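Local coordinates for topoisomerase IV subunit A (Escherichia coli, PDB 1ZVT), which forms part of a type II DNA topoisomerase, its C-terminal beta-pinwheel domain probably binding DNA and contributing to substrate choice, at residues L90-L98 with F108-V116; V139-L147 with L157-P165. All blocks are in the same frame, centred on the assembly; numbering follows the deposited sequence.

Contact 1: residues L90-L98 with F108-V116; sequences LMESDDQKL and FVCTFNDLV
Phe112 fills the bend that residues 90-96 make on their way into strand 97-101. Its CB lies 3.3 Å from Ser93 O. With CG anti to the backbone N (chi1 -178°), the ring is carried into the bend. CD2 comes to 3.4 Å from Glu92 O, which sits over one ring face near the rim, by CE2 too. CD1 meets Glu92 CB in an off-centre CH-pi contact. CE1 touches Leu90 CB at 3.8 Å, a carbon in the ring plane, at its edge. CZ, the tip, ends 3.8 Å from Glu92 N. A broad flat side chain suits a bend that offers so much backbone. Phe112 N donates to Gln96 O at 2.9 Å, and Asn113 N donates to Asp94 O. The type I turn Ser93-Gln96 leads into the pair Leu98-Cys110, each N donating to the other's O. Beside the ring's edge, Leu98 CD1 and Leu115 CD1 meet tip to tip. Without the ring, as with an alanine here, the bend would probably be left with a gap and Leu90 CB and Glu92 CB without their partner. Main-chain bonds thus set the course of both segments, while the ring packs partly on side-chain carbons and largely on main-chain groups, its slightly positive C-H rim meeting Leu90 O.

Contact 2: residues V139-L147 with L157-P165; sequences VIEDASDML and LMFPVSDLP
Met158 opens the second segment's share of the contact, its CG touching Met146 CE at 3.5 Å as the two flexible thioether chains cross at about a right angle. Met146 bends at chi2 and chi3 (-62° and -67°), which turns CE across to the neighbouring strand, onto the Phe159-Pro160 peptide (CE to Phe159 C 3.3 Å). Phe159 follows, paired with Leu147 through two backbone bonds; its N donates to Leu147 O, and its O receives Leu147 N at 2.8 Å. The two side chains run side by side, pointing the same way, with Leu147 CD2 3.8 Å from Phe159 CZ, an apolar pairing suited to a buried face. Pro160 has no N-H to give, which costs nothing in a non-hydrogen-bonded pair with Met146, and its CD lies 3.8 Å from Met146 CE. At Val161 the strand gives way to a short 3-10 turn. Val161 N donates almost straight to Asp145 O (172°), and its branched side chain sends CG2 to Ile140 CD1, tip to tip, at 4.0 Å. Ser162 N donates to a water that in turn donates to Ala143 O and Asp145 O, bridging the 3-10 turn to the type I turn of Asp142-Asp145. Leu164 then returns inward, CD2 4.2 Å from Leu147 CD1. Here the antiparallel hairpin 146-151/155-160, its turn packed on the preceding loop, forms the core of one four-stranded blade of the beta-pinwheel.

How the contacts relate
Contacts 1 and 2 are equivalent places in successive blades, each formed by the base of a hairpin, 97-101 with 106-111 and 146-151 with 155-160, and their centres lie 15 Å apart. They also touch. Lys97 O and Ile140 N, 2.9 Å apart, probably share a hydrogen bond, as strand 138-139 runs antiparallel to strand 97-101 in the same sheet. A second probable bond joins Val109 N to Pro165 O at 3.2 Å. Strands 138-139 and 173-174, which flank the hairpin of contact 2 in sequence, form the outer strands of the sheet of 97-101 and 106-111, the strand exchange characteristic of a beta-pinwheel. Phe112 and Val161 differ in size, yet each follows its strand and packs against the preceding loop.

Contact 1: residues L90-L98 with F108-V116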
loop_
_atom_site.group_PDB
_atom_site.type_symbol
_atom_site.label_atom_id
_atom_site.label_comp_id
_atom_site.label_asym_id
_atom_site.label_seq_id
_atom_site.Cartn_x
_atom_site.Cartn_y
_atom_site.Cartn_z
ATOM N N LEU A 90 -8.763 0.564 -1.221
ATOM C CA LEU A 90 -8.573 1.559 -2.280
ATOM C C LEU A 90 -9.876 1.812 -3.014
ATOM O O LEU A 90 -10.691 0.891 -3.215
ATOM C CB LEU A 90 -7.562 1.059 -3.313
ATOM C CG LEU A 90 -6.115 0.976 -2.825
ATOM C CD1 LEU A 90 -5.808 -0.368 -2.183
ATOM C CD2 LEU A 90 -5.197 1.236 -4.009
ATOM N N MET A 91 -10.048 3.041 -3.482
ATOM C CA MET A 91 -11.150 3.384 -4.351
ATOM C C MET A 91 -10.620 4.460 -5.291
ATOM O O MET A 91 -10.350 5.580 -4.858
ATOM C CB MET A 91 -12.329 3.897 -3.516
ATOM C CG MET A 91 -13.650 3.818 -4.173
ATOM S SD MET A 91 -14.992 3.989 -2.965
ATOM C CE MET A 91 -16.404 3.564 -3.962
ATOM N N GLU A 92 -10.427 4.094 -6.555
ATOM C CA GLU A 92 -9.789 4.953 -7.562
ATOM C C GLU A 92 -10.469 4.759 -8.910
ATOM O O GLU A 92 -11.316 3.870 -9.078
ATOM C CB GLU A 92 -8.293 4.584 -7.703
ATOM C CG GLU A 92 -7.473 4.604 -6.381
ATOM C CD GLU A 92 -7.227 6.023 -5.813
ATOM O OE1 GLU A 92 -7.216 6.998 -6.592
ATOM O OE2 GLU A 92 -7.031 6.194 -4.578
ATOM N N SER A 93 -10.084 5.574 -9.887
ATOM C CA SER A 93 -10.613 5.425 -11.238
ATOM C C SER A 93 -10.063 4.126 -11.825
ATOM O O SER A 93 -8.994 3.657 -11.405
ATOM C CB SER A 93 -10.236 6.632 -12.099
ATOM O OG SER A 93 -8.826 6.676 -12.263
ATOM N N ASP A 94 -10.781 3.544 -12.786
ATOM C CA ASP A 94 -10.394 2.248 -13.344
ATOM C C ASP A 94 -8.957 2.252 -13.865
ATOM O O ASP A 94 -8.236 1.261 -13.752
ATOM C CB ASP A 94 -11.298 1.865 -14.520
ATOM C CG ASP A 94 -12.658 1.376 -14.100
ATOM O OD1 ASP A 94 -12.857 1.042 -12.910
ATOM O OD2 ASP A 94 -13.542 1.306 -14.993
ATOM N N ASP A 95 -8.567 3.364 -14.478
ATOM C CA ASP A 95 -7.281 3.442 -15.169
ATOM C C ASP A 95 -6.138 3.924 -14.280
ATOM O O ASP A 95 -5.012 4.041 -14.768
ATOM C CB ASP A 95 -7.396 4.362 -16.403
ATOM C CG ASP A 95 -7.726 5.828 -16.044
ATOM O OD1 ASP A 95 -8.016 6.137 -14.870
ATOM O OD2 ASP A 95 -7.700 6.693 -16.963
ATOM N N GLN A 96 -6.419 4.193 -12.994
ATOM C CA GLN A 96 -5.423 4.785 -12.080
ATOM C C GLN A 96 -4.230 3.848 -11.911
ATOM O O GLN A 96 -4.391 2.695 -11.523
ATOM C CB GLN A 96 -6.041 5.065 -10.683
ATOM C CG GLN A 96 -5.053 5.616 -9.662
ATOM C CD GLN A 96 -4.519 6.967 -10.064
ATOM O OE1 GLN A 96 -5.290 7.903 -10.299
ATOM N NE2 GLN A 96 -3.196 7.072 -10.183
ATOM N N LYS A 97 -3.033 4.346 -12.175
ATOM C CA LYS A 97 -1.834 3.532 -11.940
ATOM C C LYS A 97 -1.485 3.389 -10.469
ATOM O O LYS A 97 -1.608 4.349 -9.695
ATOM C CB LYS A 97 -0.639 4.110 -12.701
ATOM C CG LYS A 97 -0.793 4.054 -14.232
ATOM C CD LYS A 97 -0.342 2.707 -14.784
ATOM C CE LYS A 97 -0.629 2.557 -16.277
ATOM N NZ LYS A 97 0.283 3.386 -17.133
ATOM N N LEU A 98 -1.018 2.189 -10.104
ATOM C CA LEU A 98 -0.675 1.853 -8.719
ATOM C C LEU A 98 0.634 1.118 -8.715
ATOM O O LEU A 98 0.973 0.438 -9.694
ATOM C CB LEU A 98 -1.721 0.897 -8.131
ATOM C CG LEU A 98 -3.192 1.272 -8.233
ATOM C CD1 LEU A 98 -4.056 0.112 -7.772
ATOM C CD2 LEU A 98 -3.422 2.495 -7.345
ATOM N N PHE A 108 5.443 -4.375 -9.159
ATOM C CA PHE A 108 5.046 -4.008 -10.515
ATOM C C PHE A 108 4.120 -2.834 -10.513
ATOM O O PHE A 108 3.496 -2.513 -9.506
ATOM C CB PHE A 108 4.419 -5.219 -11.254
ATOM C CG PHE A 108 3.231 -5.853 -10.544
ATOM C CD1 PHE A 108 1.941 -5.401 -10.795
ATOM C CD2 PHE A 108 3.404 -6.924 -9.653
ATOM C CE1 PHE A 108 0.819 -5.984 -10.141
ATOM C CE2 PHE A 108 2.307 -7.505 -9.011
ATOM C CZ PHE A 108 1.011 -7.023 -9.248
ATOM N N VAL A 109 4.018 -2.182 -11.661
ATOM C CA VAL A 109 3.001 -1.152 -11.824
ATOM C C VAL A 109 1.771 -1.831 -12.420
ATOM O O VAL A 109 1.900 -2.709 -13.279
ATOM C CB VAL A 109 3.496 -0.026 -12.760
ATOM C CG1 VAL A 109 2.393 0.970 -13.017
ATOM C CG2 VAL A 109 4.703 0.699 -12.121
ATOM N N CYS A 110 0.585 -1.461 -11.950
ATOM C CA CYS A 110 -0.663 -1.955 -12.545
ATOM C C CYS A 110 -1.703 -0.842 -12.517
ATOM O O CYS A 110 -1.374 0.288 -12.161
ATOM C CB CYS A 110 -1.192 -3.210 -11.839
ATOM S SG CYS A 110 -1.707 -3.008 -10.097
ATOM N N THR A 111 -2.926 -1.144 -12.953
ATOM C CA THR A 111 -4.023 -0.194 -12.794
ATOM C C THR A 111 -5.007 -0.723 -11.745
ATOM O O THR A 111 -4.998 -1.909 -11.410
ATOM C CB THR A 111 -4.806 0.037 -14.105
ATOM O OG1 THR A 111 -5.398 -1.196 -14.527
ATOM C CG2 THR A 111 -3.889 0.616 -15.218
ATOM N N PHE A 112 -5.864 0.165 -11.256
ATOM C CA PHE A 112 -6.906 -0.207 -10.276
ATOM C C PHE A 112 -7.779 -1.338 -10.816
ATOM O O PHE A 112 -8.171 -2.261 -10.072
ATOM C CB PHE A 112 -7.749 1.031 -9.947
ATOM C CG PHE A 112 -8.821 0.795 -8.904
ATOM C CD1 PHE A 112 -8.504 0.736 -7.555
ATOM C CD2 PHE A 112 -10.157 0.653 -9.281
ATOM C CE1 PHE A 112 -9.510 0.528 -6.576
ATOM C CE2 PHE A 112 -11.175 0.425 -8.306
ATOM C CZ PHE A 112 -10.835 0.369 -6.950
ATOM N N ASN A 113 -8.084 -1.284 -12.110
ATOM C CA ASN A 113 -8.883 -2.328 -12.734
ATOM C C ASN A 113 -8.314 -3.730 -12.509
ATOM O O ASN A 113 -9.072 -4.680 -12.339
ATOM C CB ASN A 113 -9.068 -2.069 -14.228
ATOM C CG ASN A 113 -10.108 -2.976 -14.827
ATOM O OD1 ASN A 113 -9.819 -3.752 -15.734
ATOM N ND2 ASN A 113 -11.306 -2.935 -14.273
ATOM N N ASP A 114 -6.982 -3.849 -12.471
ATOM C CA ASP A 114 -6.319 -5.129 -12.258
ATOM C C ASP A 114 -6.587 -5.703 -10.889
ATOM O O ASP A 114 -6.443 -6.896 -10.701
ATOM C CB ASP A 114 -4.811 -4.993 -12.434
ATOM C CG ASP A 114 -4.433 -4.703 -13.873
ATOM O OD1 ASP A 114 -5.043 -5.319 -14.780
ATOM O OD2 ASP A 114 -3.533 -3.878 -14.092
ATOM N N LEU A 115 -6.973 -4.848 -9.946
ATOM C CA LEU A 115 -7.312 -5.314 -8.590
ATOM C C LEU A 115 -8.772 -5.751 -8.468
ATOM O O LEU A 115 -9.138 -6.397 -7.495
ATOM C CB LEU A 115 -7.035 -4.214 -7.569
ATOM C CG LEU A 115 -5.593 -4.069 -7.082
ATOM C CD1 LEU A 115 -4.707 -3.627 -8.197
ATOM C CD2 LEU A 115 -5.553 -3.039 -5.980
ATOM N N VAL A 116 -9.603 -5.394 -9.445
ATOM C CA VAL A 116 -11.051 -5.588 -9.281
ATOM C C VAL A 116 -11.422 -7.044 -9.539
ATOM O O VAL A 116 -11.373 -7.516 -10.683
ATOM C CB VAL A 116 -11.837 -4.629 -10.170
ATOM C CG1 VAL A 116 -13.359 -4.932 -10.142
ATOM C CG2 VAL A 116 -11.560 -3.191 -9.751
#

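Contact 2: residues V139-L147 with L157-P165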
loop_
_atom_site.group_PDB
_atom_site.type_symbol
_atom_site.label_atom_id
_atom_site.label_comp_id
_atom_site.label_asym_id
_atom_site.label_seq_id
_atom_site.Cartn_x
_atom_site.Cartn_y
_atom_site.Cartn_z
ATOM N N VAL A 139 -0.533 4.830 -4.799
ATOM C CA VAL A 139 -1.183 5.433 -5.962
ATOM C C VAL A 139 -0.149 6.297 -6.675
ATOM O O VAL A 139 0.506 7.167 -6.064
ATOM C CB VAL A 139 -2.421 6.270 -5.553
ATOM C CG1 VAL A 139 -2.980 7.055 -6.731
ATOM C CG2 VAL A 139 -3.492 5.399 -4.939
ATOM N N ILE A 140 0.025 6.051 -7.972
ATOM C CA ILE A 140 1.026 6.794 -8.731
ATOM C C ILE A 140 0.348 8.017 -9.363
ATOM O O ILE A 140 -0.467 7.870 -10.281
ATOM C CB ILE A 140 1.677 5.917 -9.815
ATOM C CG1 ILE A 140 2.485 4.769 -9.190
ATOM C CG2 ILE A 140 2.551 6.799 -10.742
ATOM C CD1 ILE A 140 2.825 3.647 -10.193
ATOM N N GLU A 141 0.706 9.210 -8.876
ATOM C CA GLU A 141 0.011 10.446 -9.266
ATOM C C GLU A 141 0.478 10.969 -10.609
ATOM O O GLU A 141 -0.333 11.480 -11.386
ATOM C CB GLU A 141 0.149 11.535 -8.189
ATOM C CG GLU A 141 -0.569 11.205 -6.881
ATOM C CD GLU A 141 -2.089 11.123 -7.005
ATOM O OE1 GLU A 141 -2.671 11.670 -7.976
ATOM O OE2 GLU A 141 -2.707 10.502 -6.110
ATOM N N ASP A 142 1.776 10.821 -10.886
ATOM C CA ASP A 142 2.378 11.233 -12.157
ATOM C C ASP A 142 3.383 10.185 -12.659
ATOM O O ASP A 142 4.232 9.686 -11.900
ATOM C CB ASP A 142 3.064 12.598 -11.997
ATOM C CG ASP A 142 3.767 13.088 -13.291
ATOM O OD1 ASP A 142 3.500 12.588 -14.400
ATOM O OD2 ASP A 142 4.599 14.013 -13.195
ATOM N N ALA A 143 3.292 9.880 -13.948
ATOM C CA ALA A 143 4.142 8.865 -14.578
ATOM C C ALA A 143 5.645 9.150 -14.438
ATOM O O ALA A 143 6.453 8.227 -14.510
ATOM C CB ALA A 143 3.777 8.722 -16.040
ATOM N N SER A 144 6.006 10.421 -14.236
ATOM C CA SER A 144 7.413 10.832 -14.134
ATOM C C SER A 144 7.930 10.866 -12.686
ATOM O O SER A 144 9.078 11.229 -12.422
ATOM C CB SER A 144 7.646 12.173 -14.846
ATOM O OG SER A 144 7.139 13.256 -14.082
ATOM N N ASP A 145 7.082 10.455 -11.746
ATOM C CA ASP A 145 7.471 10.423 -10.336
ATOM C C ASP A 145 8.622 9.429 -10.104
ATOM O O ASP A 145 8.878 8.557 -10.946
ATOM C CB ASP A 145 6.257 10.075 -9.467
ATOM C CG ASP A 145 5.283 11.270 -9.267
ATOM O OD1 ASP A 145 5.585 12.417 -9.680
ATOM O OD2 ASP A 145 4.188 11.042 -8.689
ATOM N N MET A 146 9.318 9.593 -8.975
ATOM C CA MET A 146 10.442 8.726 -8.608
ATOM C C MET A 146 9.977 7.693 -7.591
ATOM O O MET A 146 9.203 8.000 -6.695
ATOM C CB MET A 146 11.572 9.525 -7.958
ATOM C CG MET A 146 12.150 10.620 -8.831
ATOM S SD MET A 146 12.868 9.913 -10.318
ATOM C CE MET A 146 14.225 9.003 -9.694
ATOM N N LEU A 147 10.441 6.468 -7.748
ATOM C CA LEU A 147 10.248 5.415 -6.749
ATOM C C LEU A 147 11.427 5.497 -5.787
ATOM O O LEU A 147 12.567 5.646 -6.218
ATOM C CB LEU A 147 10.227 4.041 -7.453
ATOM C CG LEU A 147 10.060 2.770 -6.607
ATOM C CD1 LEU A 147 9.446 1.663 -7.452
ATOM C CD2 LEU A 147 11.393 2.321 -5.991
ATOM N N LEU A 157 17.502 3.372 -2.496
ATOM C CA LEU A 157 17.642 3.414 -3.957
ATOM C C LEU A 157 16.503 4.216 -4.532
ATOM O O LEU A 157 15.363 4.015 -4.132
ATOM C CB LEU A 157 17.582 1.996 -4.547
ATOM C CG LEU A 157 17.756 1.868 -6.074
ATOM C CD1 LEU A 157 19.155 2.246 -6.519
ATOM C CD2 LEU A 157 17.445 0.460 -6.554
ATOM N N MET A 158 16.806 5.101 -5.477
ATOM C CA MET A 158 15.758 5.896 -6.144
ATOM C C MET A 158 15.908 5.753 -7.662
ATOM O O MET A 158 17.020 5.835 -8.184
ATOM C CB MET A 158 15.841 7.383 -5.774
ATOM C CG MET A 158 14.659 8.190 -6.295
ATOM S SD MET A 158 14.624 9.839 -5.565
ATOM C CE MET A 158 15.879 10.704 -6.475
ATOM N N PHE A 159 14.795 5.562 -8.369
ATOM C CA PHE A 159 14.808 5.558 -9.840
ATOM C C PHE A 159 13.403 5.901 -10.333
ATOM O O PHE A 159 12.443 5.778 -9.567
ATOM C CB PHE A 159 15.276 4.197 -10.404
ATOM C CG PHE A 159 14.425 3.026 -9.973
ATOM C CD1 PHE A 159 13.218 2.736 -10.621
ATOM C CD2 PHE A 159 14.855 2.185 -8.948
ATOM C CE1 PHE A 159 12.437 1.643 -10.216
ATOM C CE2 PHE A 159 14.078 1.104 -8.533
ATOM C CZ PHE A 159 12.870 0.831 -9.180
ATOM N N PRO A 160 13.275 6.352 -11.591
ATOM C CA PRO A 160 11.939 6.748 -12.070
ATOM C C PRO A 160 10.973 5.566 -12.025
ATOM O O PRO A 160 11.329 4.464 -12.430
ATOM C CB PRO A 160 12.208 7.176 -13.515
ATOM C CG PRO A 160 13.657 7.579 -13.523
ATOM C CD PRO A 160 14.296 6.542 -12.638
ATOM N N VAL A 161 9.756 5.783 -11.520
ATOM C CA VAL A 161 8.817 4.662 -11.387
ATOM C C VAL A 161 8.462 4.012 -12.756
ATOM O O VAL A 161 8.115 2.831 -12.798
ATOM C CB VAL A 161 7.554 5.055 -10.550
ATOM C CG1 VAL A 161 6.667 5.971 -11.340
ATOM C CG2 VAL A 161 6.785 3.801 -10.061
ATOM N N SER A 162 8.577 4.782 -13.847
ATOM C CA SER A 162 8.415 4.250 -15.220
ATOM C C SER A 162 9.384 3.118 -15.557
ATOM O O SER A 162 9.133 2.359 -16.488
ATOM C CB SER A 162 8.554 5.370 -16.260
ATOM O OG SER A 162 9.778 6.069 -16.094
ATOM N N ASP A 163 10.496 3.016 -14.827
ATOM C CA ASP A 163 11.469 1.931 -15.013
ATOM C C ASP A 163 10.947 0.557 -14.580
ATOM O O ASP A 163 11.467 -0.480 -15.017
ATOM C CB ASP A 163 12.771 2.223 -14.254
ATOM C CG ASP A 163 13.688 3.184 -14.988
ATOM O OD1 ASP A 163 13.298 3.680 -16.073
ATOM O OD2 ASP A 163 14.803 3.434 -14.463
ATOM N N LEU A 164 9.926 0.542 -13.730
ATOM C CA LEU A 164 9.364 -0.702 -13.257
ATOM C C LEU A 164 8.268 -1.209 -14.208
ATOM O O LEU A 164 7.254 -0.514 -14.422
ATOM C CB LEU A 164 8.788 -0.498 -11.850
ATOM C CG LEU A 164 8.337 -1.768 -11.125
ATOM C CD1 LEU A 164 9.476 -2.743 -10.892
ATOM C CD2 LEU A 164 7.726 -1.370 -9.814
ATOM N N PRO A 165 8.465 -2.405 -14.801
ATOM C CA PRO A 165 7.497 -2.914 -15.773
ATOM C C PRO A 165 6.086 -3.042 -15.224
ATOM O O PRO A 165 5.885 -3.363 -14.043
ATOM C CB PRO A 165 8.062 -4.297 -16.147
ATOM C CG PRO A 165 9.539 -4.165 -15.942
ATOM C CD PRO A 165 9.620 -3.321 -14.666
HETATM O O HOH W 1 8.944 7.842 -13.771
#